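Local structure of VP1 (4PCH) at residues Ala159-Val164 and Asp177-Asp182; Thr90-Ala95 and Ser229-Gly234; Asn67-Pro72 and Ile81-Tyr86; Asp51-Gly56 and Pro170-Val175; Gln41-Pro46 and Met98-Tyr103. The protein forms the pentameric building block of the polyomavirus T=7 icosahedral capsid, this construct being its jelly-roll core, and probably serves attachment to host cells. All blocks are in the same frame, centred on the assembly; numbering follows the deposited sequence. Where two conformers were deposited one is given.

How the interactions relate
All five contacts belong to one jelly-roll subunit of the VP1 pentamer. Interactions 2 and 3 share strand 79-93, its later and earlier parts, with centres about 28 Å apart. Interaction 5 follows where that strand leaves the sheet, its centre about 15 Å from that of interaction 2. Interactions 1 and 4 each place one segment on the small sheet of strands 129-132, 161-163 and 174-176; they touch where Leu160 and Lys162 pack on Trp174. Val171 in turn meets Ala230, tying interaction 4 to interaction 2. Along the chain, interaction 3 closes first, then 5, 4, 1 and 2. Interactions 3 and 5 lie farthest apart, about 41 Å between centres, while 1, 2, 4 and 5 also touch neighbouring subunits.

Interaction 1. Residues Ala159-Val164 and Asp177-Asp182; sequences ALRKQV and DPTKND
An Asx turn built on Asp177, inside a type I beta turn from Asp177 to Lys180, presents a carboxylate to Arg161 on strand 161-163. In one of its two modelled conformers, Arg161 NE donates to Asp177 OD2 at 2.8 Å in a bent salt bridge, N-H...O 145°. The side chains cross at about a right angle and their flat groups are turned 60° apart; NE meets OD2 from above the carboxylate plane, in a single-pronged pairing. The other oxygen is taken up within the loop: Thr179 N reaches Asp177 OD1 at 2.9 Å and Thr179 OG1 donates to the same OD1 at 2.7 Å, both from one face. These two bonds hold the carboxylate's rotation, leaving OD2 for Arg161. Lys180 passes aslant of the arginine, its CE 3.4 Å from Arg161 CD; the bend at its last torsion (chi4 -56°) leaves NZ 4.2 Å from Arg161 NE, a like-charge approach that Asp177 may ease. Arg161 NH1 bonds to Ser156 O. Strand 129-132, whose Ile131 touches both Arg161 and Asp177, lies between strand 161-163 and strand 174-176, after which the Asp177 turn follows; beyond the turn, Pro178 packs on Phe261 of a neighbouring subunit.

Interaction 2. Residues Thr90-Ala95 and Ser229-Gly234; sequences TELLFA and SADMVG
The Phe94 ring takes Val233 over one face: CG2 stands 4.1 Å above the ring plane, over its centre, in a CH-pi contact only 11° off the normal. The second methyl of the same valine, CG1, comes to 3.8 Å from Phe94 CE2, so both branches bear on the ring. The aromatic ring of Tyr258 also meets Phe94, the planes inclined at about 50°. This is the interior of the jelly-roll, where the chain at the end of strand 79-93 faces strand 224-236 across buried side chains; strand 253-271 pairs with both strands. Val233 and Gly234 form a classic beta bulge opposite Gln255 of strand 253-271.

Phe94 and Val233 approach from opposite directions. The phenyl has its CG anti to the backbone N (chi1 -163°), which carries the ring from the chain just past strand 79-93 toward the valine. Two residues back, Leu92 and Asp231 slide past one another, running in opposite senses. Here a methyl covers a carboxylate: the polar end of Asp231 is held by a salt bridge from OD1 to Arg260, while Leu92 CD1 lies against the carboxyl carbon. Tyr119 of strand 117-124 touches Leu92, Asp231 and Val233 alike, and in a neighbouring subunit Val190 packs on Phe94. The nearest approach of Leu92 and Asp231 is CD1 to CG, 3.4 Å, with Asp231 CB almost as near to that methyl at 3.5 Å.

Interaction 3. Residues Asn67-Pro72 and Ile81-Tyr86; sequences NLPEIP and IVWEAY
Trp83 and the carbonyl of Pro69 make the one polar link across this contact. Trp83 NE1 donates to Pro69 O at 2.8 Å, nearly straight at 169°. The oxygen lies in the plane of the indole, and the donor in turn sits in the carbonyl plane on a lone pair. Both flat groups are thus aligned for the bond, which satisfies the buried indole N-H and fixes how the ring is rotated.

One face of the indole takes Ile71. Its CD1 makes a CH-pi contact 3.7 Å from the centroid of the five-membered ring of Trp83, 11° off the normal, and CG1 of the same chain also reaches the pyrrole side, 3.5 Å from Trp83 NE1. The isoleucine has CG1 anti to its carbonyl carbon (chi1 -61°), which directs the CD1 branch over the indole and leaves CG2, anti to the backbone N, for Ile81.

The segments belong to the jelly-roll of the capsid protein: the loop 67-72 leaves strand 62-67 and runs back, roughly antiparallel, beside the early part of strand 79-93, with the short strand 75-76 between them in the chain.

Purely apolar contacts fill in around the indole. Leu68 CB approaches Trp83 CD1 at 3.5 Å, while Leu68 CD1 rests near Trp83 CB. The Pro69 and Trp83 side chains cross at about a right angle, with Pro69 CD 4.0 Å from Trp83 CE2. Farther along, Ile71 CG2 and Ile81 CG2 meet at 4.1 Å. Tyr21 of strand 9-27 touches Leu68, Pro69 and Trp83, closing the cluster from another strand.

Interaction 4. Residues Asp51-Gly56 and Pro170-Val175; sequences DTLGPG and PVELWV
Leu53 carries the whole of this contact, pushing its side chain into the bend formed by Pro170, Glu172 and Leu173. The apolar meetings all run through one methyl. Leu53 CD2 comes to 3.8 Å from Leu173 CD1 and, less closely, 4.2 Å from Pro170 CB, so this methyl abuts both the proline ring and the leucine tip. Leu53 has CG anti to its carbonyl carbon (chi1 -82°), which turns CG toward Glu172 and lets CD2 reach the bend.

Against the glutamate, the encounter is between hydrocarbon and carboxylate. Leu53 CD2 lies 3.6 Å from Glu172 OE1, and Leu53 CG is 3.7 Å from the same oxygen; the two side chains pass at a slant. OE1 is hydrogen-bonded to Tyr47 OH, so the buried oxygen is satisfied while the leucine rests against it. Tyr47 also touches Leu53, which places the phenol beside both members of the pair.

Within 170-175 the backbone bonds to itself: Leu173 N meets Pro170 O at 3.1 Å, closing the turn that brings Glu172 and Leu173 near Pro170.

Around the contact, Leu173 packs on Val142 of strand 141-142, the parallel partner of strand 52-53. A neighbouring subunit borders it as well: its Ala99 packs on Leu53 and its Met98 on Glu172. The arrangement is that of long loops laid over a jelly-roll core, as in polyomavirus VP1, with the loop layer also forming part of the contact between subunits of the pentamer.

Interaction 5. Residues Gln41-Pro46 and Met98-Tyr103; sequences QSRGLP and MASSGY
Arg43, on a weakly bonded strand at about 43-44 of the jelly-roll, extends its side chain to the loop at Ser100 and Ser101, and its guanidinium end alone does the touching. The tight part is one bond: Arg43 NH1 donates to Ser100 O at 2.8 Å and 164°. The oxygen lies at the guanidinium edge, 4° out of its plane, although the donor is tilted 34° from the carbonyl plane. A chain extended from CG to NE lets the arginine span the gap, since the nearest CA atoms, those of Arg43 and Ser101, are 10.9 Å apart.

Across this contact NH2 is held less closely. Its bond to Ser100 O is weak, at 3.3 Å from Arg43 NH2. Each serine hydroxyl has another partner: Ser100 OG bonds with Gln97 OE1, and Ser101 OG with Thr236 OG1. At the inner nitrogen of the group, Arg43 NE bonds to Gln255 OE1 of strand 253-271, so the guanidinium is secured from two directions. Arg43 itself remains partly exposed, whereas both serines are buried, and Pro135 of a neighbouring subunit packs on Ser100. Ser101 OG stands 3.2 Å from Arg43 NH2.

Interaction 1. Residues Ala159-Val164 and Asp177-Asp182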
# COMPACT_ATOMS: atom_id res chain seq x y z
N ALA B 159 -11.53 30.65 12.60
CA ALA B 159 -11.08 29.60 13.51
C ALA B 159 -9.85 30.11 14.26
O ALA B 159 -9.02 30.81 13.68
CB ALA B 159 -10.73 28.34 12.76
N LEU B 160 -9.73 29.75 15.53
CA LEU B 160 -8.62 30.22 16.36
C LEU B 160 -7.27 29.78 15.77
O LEU B 160 -7.09 28.63 15.38
CB LEU B 160 -8.78 29.65 17.76
CG LEU B 160 -7.77 29.95 18.87
CD1 LEU B 160 -7.61 31.45 19.06
CD2 LEU B 160 -8.25 29.26 20.15
N ARG B 161 -6.32 30.72 15.76
CA ARG B 161 -4.97 30.43 15.31
C ARG B 161 -3.99 30.73 16.43
O ARG B 161 -4.14 31.72 17.14
CB ARG B 161 -4.65 31.23 14.07
CG ARG B 161 -5.28 30.58 12.87
CD ARG B 161 -5.22 31.44 11.64
NE ARG B 161 -5.35 30.60 10.46
CZ ARG B 161 -6.52 30.21 9.96
NH1 ARG B 161 -7.66 30.59 10.54
NH2 ARG B 161 -6.55 29.46 8.87
N LYS B 162 -3.03 29.83 16.59
CA LYS B 162 -1.99 29.94 17.62
C LYS B 162 -0.74 29.28 17.10
O LYS B 162 -0.74 28.62 16.05
CB LYS B 162 -2.40 29.26 18.93
CG LYS B 162 -3.47 29.94 19.75
CD LYS B 162 -3.30 29.62 21.23
CE LYS B 162 -4.28 30.44 22.03
NZ LYS B 162 -4.35 30.03 23.46
N GLN B 163 0.37 29.49 17.82
CA GLN B 163 1.60 28.74 17.54
C GLN B 163 1.90 27.75 18.65
O GLN B 163 1.60 28.01 19.81
CB GLN B 163 2.78 29.71 17.37
CG GLN B 163 2.53 30.76 16.33
CD GLN B 163 3.79 31.58 16.04
OE1 GLN B 163 4.31 31.58 14.92
NE2 GLN B 163 4.32 32.24 17.05
N VAL B 164 2.51 26.62 18.30
CA VAL B 164 2.77 25.56 19.27
C VAL B 164 4.04 25.91 20.06
O VAL B 164 5.15 25.58 19.63
CB VAL B 164 2.85 24.17 18.62
CG1 VAL B 164 3.00 23.12 19.72
CG2 VAL B 164 1.61 23.88 17.82
N ASP B 177 -1.27 24.71 10.13
CA ASP B 177 -1.96 25.72 9.35
C ASP B 177 -1.29 25.94 7.97
O ASP B 177 -0.20 26.54 7.91
CB ASP B 177 -2.00 27.01 10.18
CG ASP B 177 -2.81 28.14 9.51
OD1 ASP B 177 -3.25 27.98 8.34
OD2 ASP B 177 -2.96 29.21 10.14
N PRO B 178 -1.91 25.47 6.87
CA PRO B 178 -1.33 25.61 5.56
C PRO B 178 -1.39 27.05 5.00
O PRO B 178 -0.73 27.34 4.04
CB PRO B 178 -2.18 24.64 4.70
CG PRO B 178 -3.52 24.68 5.35
CD PRO B 178 -3.22 24.79 6.81
N THR B 179 -2.16 27.93 5.64
CA THR B 179 -2.20 29.34 5.25
C THR B 179 -1.04 30.15 5.86
O THR B 179 -0.86 31.32 5.50
CB THR B 179 -3.54 30.02 5.59
OG1 THR B 179 -3.66 30.26 7.00
CG2 THR B 179 -4.72 29.18 5.09
N LYS B 180 -0.28 29.54 6.76
CA LYS B 180 0.88 30.17 7.39
C LYS B 180 2.06 29.20 7.22
O LYS B 180 2.21 28.61 6.13
CB LYS B 180 0.58 30.56 8.85
CG LYS B 180 -0.57 31.56 8.94
CD LYS B 180 -0.79 32.05 10.36
CE LYS B 180 -2.21 32.55 10.54
NZ LYS B 180 -2.58 33.63 9.58
N ASN B 181 2.90 29.06 8.24
CA ASN B 181 4.06 28.18 8.16
C ASN B 181 4.95 28.41 6.95
O ASN B 181 5.48 27.45 6.38
CB ASN B 181 3.63 26.71 8.24
CG ASN B 181 3.16 26.36 9.60
OD1 ASN B 181 3.89 26.59 10.58
ND2 ASN B 181 1.94 25.85 9.72
N ASP B 182 5.12 29.69 6.55
CA ASP B 182 5.96 29.88 5.36
C ASP B 182 7.46 29.64 5.64
O ASP B 182 8.21 29.46 4.69
CB ASP B 182 5.73 31.23 4.68
CG ASP B 182 4.47 31.27 3.85
OD1 ASP B 182 4.25 30.39 2.99
OD2 ASP B 182 3.73 32.24 4.03

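Interaction 2. Residues Thr90-Ala95 and Ser229-Gly234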
# COMPACT_ATOMS: atom_id res chain seq x y z
N THR B 90 14.63 12.16 9.85
CA THR B 90 13.81 11.96 11.04
C THR B 90 13.39 10.50 11.11
O THR B 90 13.17 9.87 10.06
CB THR B 90 12.61 12.94 11.09
OG1 THR B 90 11.89 12.74 12.35
CG2 THR B 90 11.65 12.72 9.89
N GLU B 91 13.35 9.93 12.32
CA GLU B 91 13.03 8.51 12.52
C GLU B 91 12.19 8.37 13.78
O GLU B 91 12.49 8.98 14.81
CB GLU B 91 14.28 7.64 12.79
CG GLU B 91 15.40 7.61 11.77
CD GLU B 91 16.59 6.75 12.24
OE1 GLU B 91 16.38 5.64 12.86
OE2 GLU B 91 17.74 7.21 11.97
N LEU B 92 11.15 7.55 13.72
CA LEU B 92 10.40 7.17 14.90
C LEU B 92 11.08 6.00 15.61
O LEU B 92 11.52 5.04 14.98
CB LEU B 92 9.00 6.72 14.48
CG LEU B 92 7.98 6.46 15.59
CD1 LEU B 92 7.81 7.66 16.50
CD2 LEU B 92 6.64 6.13 14.92
N LEU B 93 11.16 6.08 16.93
CA LEU B 93 11.70 5.00 17.74
C LEU B 93 10.55 4.18 18.30
O LEU B 93 9.65 4.71 19.00
CB LEU B 93 12.55 5.56 18.89
CG LEU B 93 13.85 6.26 18.46
CD1 LEU B 93 13.71 7.75 18.23
CD2 LEU B 93 14.93 6.01 19.46
N PHE B 94 10.53 2.88 17.99
CA PHE B 94 9.42 2.04 18.44
C PHE B 94 9.79 0.57 18.31
O PHE B 94 10.60 0.22 17.45
CB PHE B 94 8.15 2.32 17.63
CG PHE B 94 6.90 1.81 18.26
CD1 PHE B 94 6.50 2.27 19.50
CD2 PHE B 94 6.13 0.81 17.65
CE1 PHE B 94 5.37 1.79 20.11
CE2 PHE B 94 4.99 0.31 18.27
CZ PHE B 94 4.62 0.82 19.50
N ALA B 95 9.26 -0.24 19.21
CA ALA B 95 9.45 -1.69 19.23
C ALA B 95 8.11 -2.40 19.10
O ALA B 95 7.05 -1.85 19.45
CB ALA B 95 10.13 -2.10 20.51
N SER B 229 6.74 17.50 16.89
CA SER B 229 6.36 16.15 16.47
C SER B 229 5.16 15.63 17.23
O SER B 229 4.80 16.15 18.27
CB SER B 229 7.54 15.19 16.58
OG SER B 229 7.90 14.91 17.90
N ALA B 230 4.51 14.60 16.66
CA ALA B 230 3.54 13.82 17.40
C ALA B 230 3.43 12.48 16.72
O ALA B 230 3.30 12.41 15.48
CB ALA B 230 2.18 14.50 17.39
N ASP B 231 3.49 11.43 17.52
CA ASP B 231 3.46 10.06 17.01
C ASP B 231 2.58 9.21 17.92
O ASP B 231 3.02 8.73 18.96
CB ASP B 231 4.88 9.51 16.89
CG ASP B 231 5.66 10.20 15.80
OD1 ASP B 231 5.46 9.88 14.58
OD2 ASP B 231 6.43 11.13 16.13
N MET B 232 1.32 9.08 17.52
CA MET B 232 0.36 8.22 18.20
C MET B 232 0.24 6.96 17.36
O MET B 232 -0.22 7.02 16.23
CB MET B 232 -1.00 8.90 18.29
CG MET B 232 -2.04 7.97 18.93
SD MET B 232 -3.59 8.76 19.35
CE MET B 232 -4.11 9.32 17.75
N VAL B 233 0.77 5.87 17.90
CA VAL B 233 0.82 4.60 17.20
C VAL B 233 -0.49 3.84 17.32
O VAL B 233 -0.78 2.99 16.48
CB VAL B 233 2.01 3.73 17.70
CG1 VAL B 233 2.19 2.51 16.81
CG2 VAL B 233 3.30 4.50 17.74
N GLY B 234 -1.30 4.15 18.33
CA GLY B 234 -2.64 3.57 18.49
C GLY B 234 -3.00 3.50 19.95
O GLY B 234 -2.53 4.34 20.73

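Interaction 3. Residues Asn67-Pro72 and Ile81-Tyr86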
# COMPACT_ATOMS: atom_id res chain seq x y z
N ASN B 67 19.32 25.55 19.90
CA ASN B 67 20.16 26.69 19.60
C ASN B 67 21.26 26.31 18.58
O ASN B 67 21.83 25.23 18.62
CB ASN B 67 20.74 27.29 20.88
CG ASN B 67 19.67 27.79 21.84
OD1 ASN B 67 18.62 28.32 21.43
ND2 ASN B 67 19.92 27.63 23.12
N LEU B 68 21.55 27.22 17.66
CA LEU B 68 22.58 27.00 16.66
C LEU B 68 23.77 27.87 17.03
O LEU B 68 23.62 28.80 17.79
CB LEU B 68 22.05 27.39 15.28
CG LEU B 68 20.78 26.61 14.90
CD1 LEU B 68 20.15 27.20 13.66
CD2 LEU B 68 21.07 25.14 14.69
N PRO B 69 24.95 27.60 16.46
CA PRO B 69 26.10 28.39 16.85
C PRO B 69 25.99 29.86 16.47
O PRO B 69 25.39 30.18 15.46
CB PRO B 69 27.25 27.72 16.10
CG PRO B 69 26.78 26.35 15.79
CD PRO B 69 25.30 26.48 15.57
N GLU B 70 26.59 30.74 17.26
CA GLU B 70 26.70 32.14 16.86
C GLU B 70 27.50 32.19 15.54
O GLU B 70 28.46 31.45 15.35
CB GLU B 70 27.41 32.96 17.93
CG GLU B 70 27.65 34.41 17.53
CD GLU B 70 28.45 35.17 18.56
OE1 GLU B 70 28.39 34.79 19.75
OE2 GLU B 70 29.14 36.15 18.18
N ILE B 71 27.09 33.08 14.64
CA ILE B 71 27.85 33.37 13.44
C ILE B 71 28.55 34.71 13.69
O ILE B 71 27.90 35.75 13.69
CB ILE B 71 26.93 33.43 12.19
CG1 ILE B 71 26.23 32.08 11.99
CG2 ILE B 71 27.74 33.82 10.93
CD1 ILE B 71 25.19 32.08 10.92
N PRO B 72 29.88 34.71 13.93
CA PRO B 72 30.51 36.00 14.10
C PRO B 72 30.45 36.85 12.82
O PRO B 72 30.40 36.30 11.72
CB PRO B 72 31.97 35.66 14.40
CG PRO B 72 32.18 34.36 13.72
CD PRO B 72 30.87 33.63 13.72
N ILE B 81 24.08 37.19 7.48
CA ILE B 81 24.26 35.75 7.32
C ILE B 81 23.46 35.01 8.39
O ILE B 81 23.57 35.32 9.58
CB ILE B 81 25.75 35.37 7.48
CG1 ILE B 81 26.62 36.07 6.43
CG2 ILE B 81 25.92 33.87 7.31
CD1 ILE B 81 28.10 35.92 6.67
N VAL B 82 22.67 34.03 7.97
CA VAL B 82 21.92 33.17 8.91
C VAL B 82 22.14 31.70 8.56
O VAL B 82 22.55 31.38 7.43
CB VAL B 82 20.39 33.46 8.85
CG1 VAL B 82 20.08 34.89 9.21
CG2 VAL B 82 19.83 33.17 7.45
N TRP B 83 21.88 30.83 9.52
CA TRP B 83 21.84 29.40 9.28
C TRP B 83 20.59 29.04 8.48
O TRP B 83 19.49 29.50 8.79
CB TRP B 83 21.82 28.62 10.57
CG TRP B 83 23.10 28.70 11.34
CD1 TRP B 83 23.30 29.29 12.56
CD2 TRP B 83 24.35 28.09 10.98
NE1 TRP B 83 24.59 29.12 12.95
CE2 TRP B 83 25.26 28.39 12.01
CE3 TRP B 83 24.80 27.35 9.88
CZ2 TRP B 83 26.60 27.98 11.97
CZ3 TRP B 83 26.11 26.92 9.85
CH2 TRP B 83 27.00 27.23 10.89
N GLU B 84 20.80 28.24 7.44
CA GLU B 84 19.74 27.71 6.59
C GLU B 84 19.71 26.18 6.71
O GLU B 84 20.71 25.51 6.40
CB GLU B 84 20.00 28.12 5.14
CG GLU B 84 19.04 27.56 4.11
CD GLU B 84 19.56 27.67 2.67
OE1 GLU B 84 20.72 28.10 2.48
OE2 GLU B 84 18.81 27.29 1.74
N ALA B 85 18.57 25.64 7.15
CA ALA B 85 18.42 24.20 7.29
C ALA B 85 17.87 23.68 5.97
O ALA B 85 16.77 24.05 5.57
CB ALA B 85 17.50 23.85 8.45
N TYR B 86 18.67 22.89 5.27
CA TYR B 86 18.35 22.47 3.89
C TYR B 86 17.96 21.00 3.76
O TYR B 86 17.46 20.58 2.72
CB TYR B 86 19.51 22.81 2.94
CG TYR B 86 20.82 22.13 3.28
CD1 TYR B 86 21.73 22.73 4.14
CD2 TYR B 86 21.14 20.89 2.76
CE1 TYR B 86 22.93 22.11 4.47
CE2 TYR B 86 22.33 20.27 3.06
CZ TYR B 86 23.22 20.87 3.91
OH TYR B 86 24.38 20.20 4.19

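Interaction 4. Residues Asp51-Gly56 and Pro170-Val175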
# COMPACT_ATOMS: atom_id res chain seq x y z
N ASP B 51 -16.62 11.83 27.05
CA ASP B 51 -16.66 12.95 26.10
C ASP B 51 -15.61 14.05 26.35
O ASP B 51 -15.74 15.13 25.80
CB ASP B 51 -18.04 13.59 26.08
CG ASP B 51 -18.46 14.15 27.45
OD1 ASP B 51 -17.62 14.08 28.37
OD2 ASP B 51 -19.59 14.63 27.59
N THR B 52 -14.59 13.75 27.14
CA THR B 52 -13.68 14.78 27.66
C THR B 52 -12.25 14.38 27.53
O THR B 52 -11.86 13.30 27.98
CB THR B 52 -14.01 15.06 29.14
OG1 THR B 52 -15.36 15.53 29.25
CG2 THR B 52 -13.11 16.12 29.71
N LEU B 53 -11.45 15.23 26.87
CA LEU B 53 -10.01 15.08 26.84
C LEU B 53 -9.41 15.53 28.16
O LEU B 53 -9.60 16.65 28.57
CB LEU B 53 -9.37 15.92 25.71
CG LEU B 53 -9.42 15.27 24.35
CD1 LEU B 53 -10.86 15.11 23.88
CD2 LEU B 53 -8.61 16.14 23.38
N GLY B 54 -8.66 14.64 28.80
CA GLY B 54 -8.06 14.94 30.10
C GLY B 54 -6.55 15.03 30.00
O GLY B 54 -5.94 14.32 29.24
N PRO B 55 -5.93 15.89 30.80
CA PRO B 55 -4.50 16.00 30.74
C PRO B 55 -3.85 14.71 31.28
O PRO B 55 -4.33 14.11 32.24
CB PRO B 55 -4.21 17.21 31.65
CG PRO B 55 -5.32 17.21 32.61
CD PRO B 55 -6.50 16.56 31.98
N GLY B 56 -2.76 14.31 30.65
CA GLY B 56 -2.14 13.02 30.95
C GLY B 56 -2.68 11.89 30.10
O GLY B 56 -2.02 10.86 29.98
N PRO B 170 -3.19 19.61 22.48
CA PRO B 170 -3.56 18.26 22.04
C PRO B 170 -3.62 18.10 20.53
O PRO B 170 -4.20 18.95 19.86
CB PRO B 170 -4.96 18.08 22.65
CG PRO B 170 -5.01 19.04 23.77
CD PRO B 170 -4.26 20.24 23.24
N VAL B 171 -3.12 16.98 20.03
CA VAL B 171 -3.08 16.71 18.61
C VAL B 171 -4.49 16.47 18.05
O VAL B 171 -4.73 16.65 16.88
CB VAL B 171 -2.15 15.52 18.30
CG1 VAL B 171 -0.74 15.78 18.83
CG2 VAL B 171 -2.70 14.21 18.85
N GLU B 172 -5.42 16.08 18.93
CA GLU B 172 -6.81 15.93 18.55
C GLU B 172 -7.53 17.25 18.23
O GLU B 172 -8.60 17.22 17.64
CB GLU B 172 -7.58 15.22 19.64
CG GLU B 172 -7.21 13.77 19.79
CD GLU B 172 -7.62 13.22 21.14
OE1 GLU B 172 -8.83 13.17 21.40
OE2 GLU B 172 -6.74 12.83 21.90
N LEU B 173 -6.94 18.40 18.63
CA LEU B 173 -7.64 19.69 18.56
C LEU B 173 -6.92 20.79 17.76
O LEU B 173 -7.46 21.89 17.57
CB LEU B 173 -7.85 20.19 20.00
CG LEU B 173 -8.54 19.26 20.98
CD1 LEU B 173 -8.52 19.84 22.41
CD2 LEU B 173 -9.98 19.01 20.51
N TRP B 174 -5.70 20.51 17.29
CA TRP B 174 -4.85 21.55 16.67
C TRP B 174 -4.20 20.97 15.42
O TRP B 174 -3.52 19.93 15.55
CB TRP B 174 -3.77 22.00 17.65
CG TRP B 174 -4.31 22.74 18.85
CD1 TRP B 174 -4.58 22.23 20.09
CD2 TRP B 174 -4.67 24.11 18.89
NE1 TRP B 174 -5.08 23.22 20.90
CE2 TRP B 174 -5.14 24.39 20.19
CE3 TRP B 174 -4.64 25.16 17.95
CZ2 TRP B 174 -5.56 25.66 20.57
CZ3 TRP B 174 -5.07 26.42 18.33
CH2 TRP B 174 -5.54 26.65 19.62
N VAL B 175 -4.39 21.62 14.29
CA VAL B 175 -3.95 21.15 12.97
C VAL B 175 -2.93 22.14 12.38
O VAL B 175 -3.15 23.36 12.46
CB VAL B 175 -5.15 21.06 12.01
CG1 VAL B 175 -4.72 20.53 10.66
CG2 VAL B 175 -6.25 20.16 12.59

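Interaction 5. Residues Gln41-Pro46 and Met98-Tyr103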
# COMPACT_ATOMS: atom_id res chain seq x y z
N GLN B 41 6.22 10.61 28.73
CA GLN B 41 5.85 9.20 28.91
C GLN B 41 5.32 8.74 27.56
O GLN B 41 4.75 9.54 26.81
CB GLN B 41 4.75 9.04 29.98
CG GLN B 41 5.22 9.20 31.41
CD GLN B 41 4.91 8.01 32.32
OE1 GLN B 41 3.96 8.05 33.13
NE2 GLN B 41 5.72 6.93 32.19
N SER B 42 5.51 7.45 27.25
CA SER B 42 5.07 6.90 25.97
C SER B 42 3.70 6.22 25.99
O SER B 42 3.19 5.86 24.95
CB SER B 42 6.12 5.94 25.38
OG SER B 42 6.46 4.94 26.30
N ARG B 43 3.12 6.04 27.17
CA ARG B 43 1.71 5.69 27.32
C ARG B 43 1.09 6.70 28.27
O ARG B 43 1.70 7.06 29.27
CB ARG B 43 1.56 4.30 27.87
CG ARG B 43 1.94 3.22 26.88
CD ARG B 43 1.89 1.84 27.49
NE ARG B 43 2.23 0.84 26.47
CZ ARG B 43 1.98 -0.47 26.55
NH1 ARG B 43 1.43 -1.02 27.63
NH2 ARG B 43 2.36 -1.25 25.54
N GLY B 44 -0.12 7.12 27.94
CA GLY B 44 -0.85 8.06 28.78
C GLY B 44 -1.54 7.38 29.92
O GLY B 44 -1.42 6.15 30.12
N LEU B 45 -2.24 8.18 30.72
CA LEU B 45 -3.21 7.64 31.67
C LEU B 45 -4.33 7.05 30.83
O LEU B 45 -4.40 7.32 29.63
CB LEU B 45 -3.79 8.75 32.54
CG LEU B 45 -2.77 9.51 33.38
CD1 LEU B 45 -3.45 10.70 34.06
CD2 LEU B 45 -2.14 8.61 34.40
N PRO B 46 -5.20 6.22 31.43
CA PRO B 46 -6.32 5.66 30.66
C PRO B 46 -7.10 6.77 30.00
O PRO B 46 -7.36 7.81 30.63
CB PRO B 46 -7.16 4.95 31.74
CG PRO B 46 -6.15 4.56 32.77
CD PRO B 46 -5.18 5.71 32.80
N MET B 98 4.04 -6.79 22.50
CA MET B 98 3.54 -8.16 22.62
C MET B 98 2.96 -8.33 24.04
O MET B 98 1.84 -7.90 24.31
CB MET B 98 4.68 -9.14 22.33
CG MET B 98 5.32 -9.00 20.96
SD MET B 98 4.32 -9.85 19.73
CE MET B 98 4.72 -11.54 20.12
N ALA B 99 3.73 -8.90 24.96
CA ALA B 99 3.22 -9.03 26.36
C ALA B 99 2.83 -7.68 26.95
O ALA B 99 1.95 -7.61 27.80
CB ALA B 99 4.23 -9.71 27.29
N SER B 100 3.43 -6.61 26.47
CA SER B 100 3.17 -5.30 27.00
C SER B 100 1.74 -4.79 26.76
O SER B 100 1.34 -3.83 27.40
CB SER B 100 4.11 -4.30 26.36
OG SER B 100 3.83 -4.18 24.98
N SER B 101 1.01 -5.39 25.82
CA SER B 101 -0.26 -4.81 25.37
C SER B 101 -1.48 -5.67 25.60
O SER B 101 -2.55 -5.34 25.12
CB SER B 101 -0.15 -4.41 23.91
OG SER B 101 0.70 -3.29 23.80
N GLY B 102 -1.33 -6.73 26.38
CA GLY B 102 -2.49 -7.49 26.86
C GLY B 102 -2.96 -8.53 25.86
O GLY B 102 -2.34 -8.74 24.80
N TYR B 103 -4.08 -9.17 26.16
CA TYR B 103 -4.57 -10.24 25.31
C TYR B 103 -6.06 -10.11 25.08
O TYR B 103 -6.76 -9.50 25.87
CB TYR B 103 -4.24 -11.61 25.91
CG TYR B 103 -4.83 -11.89 27.25
CD1 TYR B 103 -6.10 -12.48 27.38
CD2 TYR B 103 -4.12 -11.65 28.41
CE1 TYR B 103 -6.64 -12.74 28.62
CE2 TYR B 103 -4.65 -11.94 29.66
CZ TYR B 103 -5.90 -12.48 29.76
OH TYR B 103 -6.43 -12.76 31.00